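Local coordinates for peptide chain release factor RF2 (PDB 2IHR), which recognises the stop codons UGA and UAA on the ribosome and directs release of the finished polypeptide through its GGQ peptide-hydrolysis motif, at residues G123-A129 with H202-A206; C130-E134 with A162-Y166; S181-G185 with Q310-Y314. One frame throughout, in Å; residues are numbered along the deposited sequence.

From the N terminus, strand 115-122 runs into the glycine-rich turn and helix 127-145, whose first turns supply one side of interactions 1 and 2. Interaction 2 closes first, when residues 162-166, after strand 150-158, return to the helix. It is nested inside the larger loop that interaction 1 closes where strand 201-213 comes back to 123-129. Interaction 3 opens at 181-185, inside that loop, and closes only at 310-314, beyond the three-stranded sheet and helix 268-294 of the GGQ-bearing part; it therefore crosses interaction 1 but follows interaction 2 in series. All three reach one mixed sheet, with W132 packing against F205, A206 and Y314 between them.

Interaction 1: residues G123-A129 with H202-A206; sequences GAGGTEA and HTSFA
S204 presses its hydroxyl against the first turn of helix 127-145, with OG 3.1 Å from E128 CB, while the methyl CB of A129 lies 3.6 Å from F205 O. This is the tight part of the contact: a serine and an alanine are small enough to let the helix start almost upon the strand. G125 suits its place for a similar reason, since a side chain there would run into S204 OG and into its own backbone. Just before the turn the main chains are tied twice. G123 N donates to F205 O at 2.9 Å, from above the carbonyl plane, and F205 N returns a bond to A124 O at 3.1 Å, nearly in line with the C=O (166°).

The E128-H202 corner is water-bridged. The E128 chain, bent at chi2 (-69°), turns its carboxylate past the H202 side chain, their planes almost perpendicular, with E128 CG 4.1 Å from H202 CD2. A water bridges E128 and S204, donating to E128 OE2 and hydrogen-bonded to S204 OG, each at 2.7 Å; E128 OE1 is held by a salt bridge to R191. The open side is the outward-facing loop G123-G125, with the A124 methyl. E128 also touches S193 and P194, part of the Ser-Pro-Phe tripeptide that RF2 proteins use in stop-codon recognition, and the whole is a glycine-rich strand-to-helix turn laid against an antiparallel neighbouring strand.

Interaction 2: residues C130-E134 with A162-Y166; sequences CDWAE and AGIDY
I164 lays its CG1 branch over the methyl of A133, 3.7 Å from A133 CB, and sends CD1 on toward the backbone carbonyl of the same residue. The motif is a helix packed on a beta hairpin: C130-E134 belongs to helix 127-145, and I164 opens strand 164-172, the antiparallel partner of 150-158. A branched aliphatic chain suits this seam, since I164 also touches L156 of the hairpin, while A133 is small enough to touch both I164 and I120 of strand 115-122.

The backbones meet still more closely. I164 N donates to C130 O at 3.1 Å, from well above the carbonyl plane. That oxygen already accepts the helical bond from E134 N, and the two donors come from opposite faces, so one carbonyl serves both the helix and the incoming chain. G163, with its positive phi of 55°, passes so near the helix that a beta carbon would collide with C130 O and D131 N. C130 fits a confined place too: C130 CB lies 2.9 Å from A162 O and 3.3 Å from I164 O, and its SG lies beside the carbonyls of A162 and I164, with D165 OD1 4.0 Å off.

Outward, D131 forms a salt bridge with R191, and both D131 and A162 touch F195, so this end of the contact lies beside the loop that carries the stop-codon-reading tripeptide. D165 and Y166 together face T157 as a classic beta bulge where the chain turns its corner. E134 finishes the contact: with CG anti to the backbone N (chi1 -173°) and the chain extended, the carboxylate reaches along the glycine, its OE2 salt-bridged to R138 and E134 OE1 2.9 Å from G163 CA.

Interaction 3: residues S181-G185 with Q310-Y314; sequences SPEAG and QIRSY
E183 and R312 meet end-on, two nitrogens to two oxygens. R312 NH2 donates to E183 OE2 at 2.7 Å and R312 NH1 to E183 OE1 at 3.1 Å, both nearly straight and both on the syn side of the carboxylate. The oxygens lie in the guanidinium plane, at its edge, and the two flat groups are 23° apart, the classic bidentate salt bridge. Beside it I311 pushes CD1 into the bend of the other segment, 3.8 Å from both E183 O and A184 O and 4.1 Å from G185 CA. Glycine suits that last place because a beta carbon would strike the isoleucine methyl.

The second shell fixes the pair. R312 NH1 also donates to Y314 OH at 2.8 Å, within the guanidinium plane, while NE is salt-bridged to D323. E183 OE1 is hydrogen-bonded to Y140 OH as well. R312 leaves its backbone with CG anti to N (chi1 -174°) and bends at chi3, which brings its end across to the acid. A methionine in place of R312 would probably leave the buried carboxylate of E183, and that of D323, without their shared positive mate and Y314 OH without the guanidinium N-H it accepts. Y314 is itself steadied by H187, which bonds to its hydroxyl, and by W132, whose ring meets it edge-to-face.

In the fold, the 3-10 turn 181-183 links helix 176-180 to strand 185-190, and 312-315 runs parallel to that strand in the mixed sheet. Helix 127-145 contributes Y140 and W132, while helix 342-353 covers P182 through I345 and L349 and touches R312 through L344.

Interaction 1: residues G123-A129 with H202-A206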
loop_
_atom_site.group_PDB
_atom_site.type_symbol
_atom_site.label_atom_id
_atom_site.label_comp_id
_atom_site.label_asym_id
_atom_site.label_seq_id
_atom_site.Cartn_x
_atom_site.Cartn_y
_atom_site.Cartn_z
ATOM N N GLY A 123 -14.986 -7.888 11.832
ATOM C CA GLY A 123 -15.614 -9.026 11.194
ATOM C C GLY A 123 -16.290 -9.727 12.347
ATOM O O GLY A 123 -16.892 -9.069 13.199
ATOM N N ALA A 124 -16.181 -11.046 12.420
ATOM C CA ALA A 124 -16.807 -11.754 13.533
ATOM C C ALA A 124 -15.998 -11.687 14.829
ATOM O O ALA A 124 -14.785 -11.488 14.795
ATOM C CB ALA A 124 -17.028 -13.168 13.150
ATOM N N GLY A 125 -16.670 -11.881 15.967
ATOM C CA GLY A 125 -15.999 -11.831 17.260
ATOM C C GLY A 125 -16.679 -10.918 18.272
ATOM O O GLY A 125 -16.355 -10.954 19.475
ATOM N N GLY A 126 -17.603 -10.083 17.785
ATOM C CA GLY A 126 -18.357 -9.198 18.665
ATOM C C GLY A 126 -17.574 -8.032 19.222
ATOM O O GLY A 126 -16.909 -7.344 18.471
ATOM N N THR A 127 -17.618 -7.789 20.524
ATOM C CA THR A 127 -16.872 -6.650 21.030
ATOM C C THR A 127 -15.384 -6.854 20.790
ATOM O O THR A 127 -14.652 -5.878 20.531
ATOM C CB THR A 127 -17.086 -6.446 22.520
ATOM O OG1 THR A 127 -18.464 -6.659 22.823
ATOM C CG2 THR A 127 -16.681 -5.013 22.921
ATOM N N GLU A 128 -14.944 -8.117 20.889
ATOM C CA GLU A 128 -13.543 -8.458 20.669
ATOM C C GLU A 128 -13.109 -7.958 19.295
ATOM O O GLU A 128 -12.005 -7.408 19.145
ATOM C CB GLU A 128 -13.326 -9.968 20.743
ATOM C CG GLU A 128 -12.563 -10.475 21.961
ATOM C CD GLU A 128 -11.061 -10.099 22.002
ATOM O OE1 GLU A 128 -10.727 -9.021 22.569
ATOM O OE2 GLU A 128 -10.219 -10.880 21.482
ATOM N N ALA A 129 -13.968 -8.128 18.289
ATOM C CA ALA A 129 -13.600 -7.659 16.957
ATOM C C ALA A 129 -13.472 -6.122 16.787
ATOM O O ALA A 129 -12.744 -5.633 15.914
ATOM C CB ALA A 129 -14.571 -8.237 15.907
ATOM N N HIS A 202 -10.392 -16.291 22.575
ATOM C CA HIS A 202 -11.383 -15.888 21.593
ATOM C C HIS A 202 -10.654 -15.783 20.277
ATOM O O HIS A 202 -9.420 -15.735 20.212
ATOM C CB HIS A 202 -12.017 -14.537 21.919
ATOM C CG HIS A 202 -13.127 -14.611 22.925
ATOM N ND1 HIS A 202 -13.010 -15.305 24.115
ATOM C CD2 HIS A 202 -14.352 -14.032 22.946
ATOM C CE1 HIS A 202 -14.115 -15.146 24.824
ATOM N NE2 HIS A 202 -14.946 -14.378 24.140
ATOM N N THR A 203 -11.431 -15.778 19.216
ATOM C CA THR A 203 -10.874 -15.662 17.894
ATOM C C THR A 203 -11.671 -14.527 17.331
ATOM O O THR A 203 -12.875 -14.492 17.509
ATOM C CB THR A 203 -11.066 -16.953 17.117
ATOM O OG1 THR A 203 -10.433 -18.036 17.841
ATOM C CG2 THR A 203 -10.467 -16.815 15.738
ATOM N N SER A 204 -10.987 -13.579 16.697
ATOM C CA SER A 204 -11.641 -12.392 16.176
ATOM C C SER A 204 -11.091 -12.102 14.814
ATOM O O SER A 204 -10.008 -12.594 14.459
ATOM C CB SER A 204 -11.357 -11.198 17.073
ATOM O OG SER A 204 -11.901 -11.367 18.361
ATOM N N PHE A 205 -11.833 -11.325 14.036
ATOM C CA PHE A 205 -11.391 -10.987 12.688
ATOM C C PHE A 205 -11.746 -9.566 12.391
ATOM O O PHE A 205 -12.633 -9.000 13.021
ATOM C CB PHE A 205 -12.092 -11.852 11.631
ATOM C CG PHE A 205 -11.786 -13.308 11.752
ATOM C CD1 PHE A 205 -12.440 -14.088 12.713
ATOM C CD2 PHE A 205 -10.757 -13.872 11.003
ATOM C CE1 PHE A 205 -12.062 -15.407 12.940
ATOM C CE2 PHE A 205 -10.374 -15.184 11.219
ATOM C CZ PHE A 205 -11.029 -15.955 12.196
ATOM N N ALA A 206 -11.037 -9.002 11.425
ATOM C CA ALA A 206 -11.267 -7.638 10.936
ATOM C C ALA A 206 -10.651 -7.718 9.561
ATOM O O ALA A 206 -9.685 -8.434 9.394
ATOM C CB ALA A 206 -10.545 -6.610 11.796
HETATM O O HOH W 1 -9.994 -12.801 19.585
#

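Interaction 2: residues C130-E134 with A162-Y166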
loop_
_atom_site.group_PDB
_atom_site.type_symbol
_atom_site.label_atom_id
_atom_site.label_comp_id
_atom_site.label_asym_id
_atom_site.label_seq_id
_atom_site.Cartn_x
_atom_site.Cartn_y
_atom_site.Cartn_z
ATOM N N CYS A 130 -14.167 -5.355 17.606
ATOM C CA CYS A 130 -14.100 -3.906 17.475
ATOM C C CYS A 130 -12.787 -3.421 18.078
ATOM O O CYS A 130 -12.151 -2.497 17.563
ATOM C CB CYS A 130 -15.296 -3.217 18.186
ATOM S SG CYS A 130 -16.962 -3.695 17.604
ATOM N N ASP A 131 -12.399 -4.057 19.173
ATOM C CA ASP A 131 -11.159 -3.723 19.848
ATOM C C ASP A 131 -10.009 -4.053 18.881
ATOM O O ASP A 131 -9.095 -3.239 18.672
ATOM C CB ASP A 131 -11.076 -4.536 21.154
ATOM C CG ASP A 131 -9.917 -4.113 22.059
ATOM O OD1 ASP A 131 -9.610 -2.897 22.138
ATOM O OD2 ASP A 131 -9.326 -5.013 22.712
ATOM N N TRP A 132 -10.085 -5.237 18.271
ATOM C CA TRP A 132 -9.083 -5.699 17.307
ATOM C C TRP A 132 -8.939 -4.725 16.128
ATOM O O TRP A 132 -7.839 -4.451 15.653
ATOM C CB TRP A 132 -9.488 -7.091 16.815
ATOM C CG TRP A 132 -8.566 -7.776 15.801
ATOM C CD1 TRP A 132 -8.964 -8.584 14.771
ATOM C CD2 TRP A 132 -7.120 -7.728 15.738
ATOM N NE1 TRP A 132 -7.867 -9.029 14.073
ATOM C CE2 TRP A 132 -6.725 -8.520 14.643
ATOM C CE3 TRP A 132 -6.122 -7.094 16.505
ATOM C CZ2 TRP A 132 -5.394 -8.693 14.288
ATOM C CZ3 TRP A 132 -4.778 -7.275 16.148
ATOM C CH2 TRP A 132 -4.439 -8.061 15.053
ATOM N N ALA A 133 -10.056 -4.225 15.629
ATOM C CA ALA A 133 -10.036 -3.285 14.530
ATOM C C ALA A 133 -9.273 -1.970 14.961
ATOM O O ALA A 133 -8.454 -1.384 14.208
ATOM C CB ALA A 133 -11.483 -2.998 14.119
ATOM N N GLU A 134 -9.535 -1.515 16.179
ATOM C CA GLU A 134 -8.867 -0.332 16.672
ATOM C C GLU A 134 -7.357 -0.632 16.797
ATOM O O GLU A 134 -6.503 0.247 16.600
ATOM C CB GLU A 134 -9.463 0.042 18.016
ATOM C CG GLU A 134 -8.972 1.367 18.558
ATOM C CD GLU A 134 -9.661 1.702 19.845
ATOM O OE1 GLU A 134 -10.848 1.347 19.950
ATOM O OE2 GLU A 134 -9.036 2.313 20.737
ATOM N N ALA A 162 -17.343 -1.156 22.551
ATOM C CA ALA A 162 -15.929 -0.788 22.553
ATOM C C ALA A 162 -15.315 -0.766 21.173
ATOM O O ALA A 162 -15.915 -1.208 20.186
ATOM C CB ALA A 162 -15.122 -1.757 23.450
ATOM N N GLY A 163 -14.097 -0.245 21.132
ATOM C CA GLY A 163 -13.355 -0.200 19.898
ATOM C C GLY A 163 -14.114 0.485 18.808
ATOM O O GLY A 163 -15.074 1.209 19.065
ATOM N N ILE A 164 -13.707 0.233 17.581
ATOM C CA ILE A 164 -14.346 0.873 16.465
ATOM C C ILE A 164 -15.193 -0.039 15.594
ATOM O O ILE A 164 -14.967 -1.246 15.548
ATOM C CB ILE A 164 -13.284 1.560 15.607
ATOM C CG1 ILE A 164 -12.285 0.514 15.057
ATOM C CG2 ILE A 164 -12.648 2.671 16.443
ATOM C CD1 ILE A 164 -11.365 1.026 13.991
ATOM N N ASP A 165 -16.171 0.554 14.910
ATOM C CA ASP A 165 -17.053 -0.196 14.035
ATOM C C ASP A 165 -16.677 0.040 12.600
ATOM O O ASP A 165 -17.129 -0.673 11.685
ATOM C CB ASP A 165 -18.498 0.198 14.243
ATOM C CG ASP A 165 -19.263 -0.826 15.042
ATOM O OD1 ASP A 165 -19.219 -2.036 14.702
ATOM O OD2 ASP A 165 -19.920 -0.406 16.013
ATOM N N TYR A 166 -15.828 1.038 12.412
ATOM C CA TYR A 166 -15.349 1.384 11.093
ATOM C C TYR A 166 -14.295 2.489 11.223
ATOM O O TYR A 166 -14.320 3.306 12.158
ATOM C CB TYR A 166 -16.539 1.832 10.249
ATOM C CG TYR A 166 -16.217 2.387 8.878
ATOM C CD1 TYR A 166 -15.636 3.659 8.740
ATOM C CD2 TYR A 166 -16.437 1.623 7.716
ATOM C CE1 TYR A 166 -15.270 4.156 7.495
ATOM C CE2 TYR A 166 -16.070 2.112 6.446
ATOM C CZ TYR A 166 -15.479 3.385 6.355
ATOM O OH TYR A 166 -15.052 3.893 5.143
#

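Interaction 3: residues S181-G185 with Q310-Y314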
loop_
_atom_site.group_PDB
_atom_site.type_symbol
_atom_site.label_atom_id
_atom_site.label_comp_id
_atom_site.label_asym_id
_atom_site.label_seq_id
_atom_site.Cartn_x
_atom_site.Cartn_y
_atom_site.Cartn_z
ATOM N N SER A 181 -0.074 -1.878 0.329
ATOM C CA SER A 181 -0.880 -2.712 -0.532
ATOM C C SER A 181 -0.959 -4.222 -0.196
ATOM O O SER A 181 -2.026 -4.807 -0.269
ATOM C CB SER A 181 -0.496 -2.443 -2.010
ATOM O OG SER A 181 0.753 -2.994 -2.424
ATOM N N PRO A 182 0.145 -4.852 0.233
ATOM C CA PRO A 182 0.081 -6.281 0.542
ATOM C C PRO A 182 -0.548 -6.584 1.888
ATOM O O PRO A 182 -0.509 -7.722 2.375
ATOM C CB PRO A 182 1.536 -6.684 0.519
ATOM C CG PRO A 182 2.214 -5.469 1.120
ATOM C CD PRO A 182 1.524 -4.347 0.383
ATOM N N GLU A 183 -1.130 -5.564 2.491
ATOM C CA GLU A 183 -1.739 -5.707 3.792
ATOM C C GLU A 183 -3.244 -5.896 3.675
ATOM O O GLU A 183 -3.933 -6.268 4.634
ATOM C CB GLU A 183 -1.425 -4.443 4.609
ATOM C CG GLU A 183 0.032 -4.320 5.011
ATOM C CD GLU A 183 0.466 -5.397 6.013
ATOM O OE1 GLU A 183 -0.082 -5.419 7.154
ATOM O OE2 GLU A 183 1.349 -6.220 5.647
ATOM N N ALA A 184 -3.772 -5.582 2.500
ATOM C CA ALA A 184 -5.193 -5.744 2.271
ATOM C C ALA A 184 -5.541 -7.242 2.451
ATOM O O ALA A 184 -4.872 -8.124 1.933
ATOM C CB ALA A 184 -5.502 -5.281 0.900
ATOM N N GLY A 185 -6.574 -7.531 3.213
ATOM C CA GLY A 185 -6.945 -8.911 3.432
ATOM C C GLY A 185 -7.595 -9.048 4.782
ATOM O O GLY A 185 -7.940 -8.024 5.408
ATOM N N GLN A 310 -7.897 -15.780 6.603
ATOM C CA GLN A 310 -6.910 -14.778 6.979
ATOM C C GLN A 310 -5.588 -14.895 6.252
ATOM O O GLN A 310 -5.062 -16.000 6.026
ATOM C CB GLN A 310 -6.581 -14.847 8.458
ATOM C CG GLN A 310 -7.467 -15.728 9.304
ATOM C CD GLN A 310 -7.205 -17.237 9.184
ATOM O OE1 GLN A 310 -6.085 -17.688 8.929
ATOM N NE2 GLN A 310 -8.259 -18.021 9.416
ATOM N N ILE A 311 -5.059 -13.737 5.873
ATOM C CA ILE A 311 -3.738 -13.710 5.293
ATOM C C ILE A 311 -2.695 -13.741 6.456
ATOM O O ILE A 311 -1.590 -14.277 6.309
ATOM C CB ILE A 311 -3.536 -12.463 4.495
ATOM C CG1 ILE A 311 -3.708 -11.244 5.419
ATOM C CG2 ILE A 311 -4.484 -12.479 3.303
ATOM C CD1 ILE A 311 -3.250 -9.974 4.778
ATOM N N ARG A 312 -3.052 -13.211 7.627
ATOM C CA ARG A 312 -2.067 -13.206 8.686
ATOM C C ARG A 312 -2.663 -13.456 10.043
ATOM O O ARG A 312 -3.810 -13.109 10.256
ATOM C CB ARG A 312 -1.271 -11.868 8.644
ATOM C CG ARG A 312 -0.131 -11.873 9.655
ATOM C CD ARG A 312 0.430 -10.560 9.739
ATOM N NE ARG A 312 0.912 -10.152 8.444
ATOM C CZ ARG A 312 0.770 -8.930 7.990
ATOM N NH1 ARG A 312 0.146 -8.037 8.760
ATOM N NH2 ARG A 312 1.218 -8.624 6.776
ATOM N N SER A 313 -1.921 -14.111 10.956
ATOM C CA SER A 313 -2.455 -14.356 12.316
ATOM C C SER A 313 -1.599 -13.810 13.437
ATOM O O SER A 313 -0.327 -13.918 13.445
ATOM C CB SER A 313 -2.735 -15.838 12.590
ATOM O OG SER A 313 -3.938 -16.239 11.946
ATOM N N TYR A 314 -2.314 -13.201 14.389
ATOM C CA TYR A 314 -1.681 -12.593 15.544
ATOM C C TYR A 314 -2.124 -13.330 16.767
ATOM O O TYR A 314 -3.095 -12.951 17.400
ATOM C CB TYR A 314 -2.097 -11.140 15.662
ATOM C CG TYR A 314 -1.814 -10.304 14.440
ATOM C CD1 TYR A 314 -2.517 -10.525 13.237
ATOM C CD2 TYR A 314 -0.885 -9.242 14.491
ATOM C CE1 TYR A 314 -2.324 -9.723 12.119
ATOM C CE2 TYR A 314 -0.683 -8.419 13.374
ATOM C CZ TYR A 314 -1.412 -8.664 12.213
ATOM O OH TYR A 314 -1.305 -7.797 11.169
#